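Local atomic coordinates of high affinity transport system protein p37 (Mycoplasma hyorhinis, PDB entry 3EKI), a protein that serves as the extracytoplasmic binding lipoprotein of a high-affinity transport system and binds thiamine diphosphate. Residues 393-396 and 397-401. Numbering follows the deposited sequence.
Sequences EIVE and VYEKA
The side chains of Val395 and Glu399 run alongside each other from neighbouring helical turns, with CG1 of Val395 4.2 Å from CG of Glu399. The Glu399 chain bends at its second torsion (chi2 -52°); its CG, beside its own backbone N, lies 3.4 Å from the carbonyl O of Val395. That same oxygen takes the backbone N-H of Glu399 at 2.9 Å. The bend leaves OE1 of Glu399 in the plane of the Tyr398 ring, at its edge. Tyr398 N donates an almost straight bond to Ile394 O (3.0 Å, 169°), and its CB lies 3.6 Å from the same oxygen. With CG opposite the backbone N (chi1 171°), the ring swings away from residues 393-396; its hydroxyl hydrogen-bonds Glu132, and Val131 of helix 127-136 touches both Ile394 and Tyr398. Lys400 N donates to Glu396 O at 3.2 Å, while its fully extended side chain reaches out to a cation-pi contact with Phe161. Where the helix widens to a pi-type turn at 393-395, the backbone bond from Val397 N to Glu393 O is missing, and CG2 of Val397, the branch beside its own backbone N, lies 3.3 Å from that oxygen. The Glu393 carboxylate turns back toward the start of the helix, OE2 accepting the backbone N-H groups of Asp388 and Asn389. The backbone-to-backbone bonds and the Val395-Glu399 and Glu393-Val397 pairs are i to i+4 contacts of the C-terminal helix 390-402, which packs against helices 127-136 and 256-269 and brings the Tyr398 side chain to about 8 Å from the thiamine diphosphate bound in this periplasmic-binding-protein-like fold.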
# COMPACT_ATOMS: atom_id res chain seq x y z
N GLU A 393 2.73 14.34 -10.05
CA GLU A 393 3.44 13.32 -9.36
C GLU A 393 2.52 12.23 -8.79
O GLU A 393 2.95 11.14 -8.57
CB GLU A 393 4.22 13.94 -8.20
CG GLU A 393 5.47 14.66 -8.62
CD GLU A 393 6.18 15.19 -7.44
OE1 GLU A 393 7.09 14.51 -7.00
OE2 GLU A 393 5.69 16.13 -6.92
N ILE A 394 1.28 12.56 -8.56
CA ILE A 394 0.37 11.61 -7.96
C ILE A 394 -0.84 11.33 -8.86
O ILE A 394 -1.11 10.24 -9.15
CB ILE A 394 -0.16 12.04 -6.55
CG1 ILE A 394 0.99 12.46 -5.66
CG2 ILE A 394 -0.93 10.93 -5.86
CD1 ILE A 394 1.88 11.40 -5.34
N VAL A 395 -1.58 12.38 -9.19
CA VAL A 395 -2.83 12.18 -9.90
C VAL A 395 -2.59 11.53 -11.28
O VAL A 395 -3.21 10.61 -11.62
CB VAL A 395 -3.67 13.51 -10.13
CG1 VAL A 395 -4.85 13.22 -10.98
CG2 VAL A 395 -4.07 14.10 -8.84
N GLU A 396 -1.67 12.08 -12.02
CA GLU A 396 -1.45 11.56 -13.38
C GLU A 396 -0.91 10.14 -13.28
O GLU A 396 -1.13 9.39 -14.12
CB GLU A 396 -0.52 12.42 -14.23
CG GLU A 396 -1.19 13.63 -14.72
CD GLU A 396 -0.27 14.63 -15.31
OE1 GLU A 396 0.87 14.38 -15.49
OE2 GLU A 396 -0.74 15.68 -15.56
N VAL A 397 -0.16 9.83 -12.27
CA VAL A 397 0.41 8.52 -12.20
C VAL A 397 -0.71 7.52 -11.91
O VAL A 397 -0.75 6.49 -12.48
CB VAL A 397 1.47 8.45 -11.08
CG1 VAL A 397 2.08 7.01 -10.80
CG2 VAL A 397 2.54 9.38 -11.39
N TYR A 398 -1.57 7.86 -10.96
CA TYR A 398 -2.70 7.02 -10.62
C TYR A 398 -3.62 6.83 -11.82
O TYR A 398 -4.03 5.69 -12.09
CB TYR A 398 -3.49 7.60 -9.45
CG TYR A 398 -4.80 6.93 -9.13
CD1 TYR A 398 -4.84 5.75 -8.39
CD2 TYR A 398 -6.02 7.47 -9.55
CE1 TYR A 398 -6.05 5.14 -8.10
CE2 TYR A 398 -7.21 6.87 -9.27
CZ TYR A 398 -7.22 5.71 -8.54
OH TYR A 398 -8.43 5.11 -8.25
N GLU A 399 -3.92 7.93 -12.52
CA GLU A 399 -4.86 7.83 -13.63
C GLU A 399 -4.29 6.95 -14.74
O GLU A 399 -5.08 6.20 -15.34
CB GLU A 399 -5.25 9.21 -14.15
CG GLU A 399 -6.18 9.99 -13.23
CD GLU A 399 -7.44 9.34 -12.74
OE1 GLU A 399 -7.85 9.60 -11.58
OE2 GLU A 399 -8.07 8.56 -13.49
N LYS A 400 -3.00 7.01 -15.01
CA LYS A 400 -2.42 6.17 -16.06
C LYS A 400 -2.57 4.69 -15.68
O LYS A 400 -2.76 3.86 -16.56
CB LYS A 400 -0.96 6.50 -16.36
CG LYS A 400 -0.31 5.61 -17.40
CD LYS A 400 1.14 6.01 -17.66
CE LYS A 400 1.73 5.13 -18.76
NZ LYS A 400 3.04 5.66 -19.20
N ALA A 401 -2.48 4.38 -14.39
CA ALA A 401 -2.50 2.98 -13.96
C ALA A 401 -3.87 2.34 -14.06
O ALA A 401 -3.94 1.13 -14.29
CB ALA A 401 -1.99 2.85 -12.53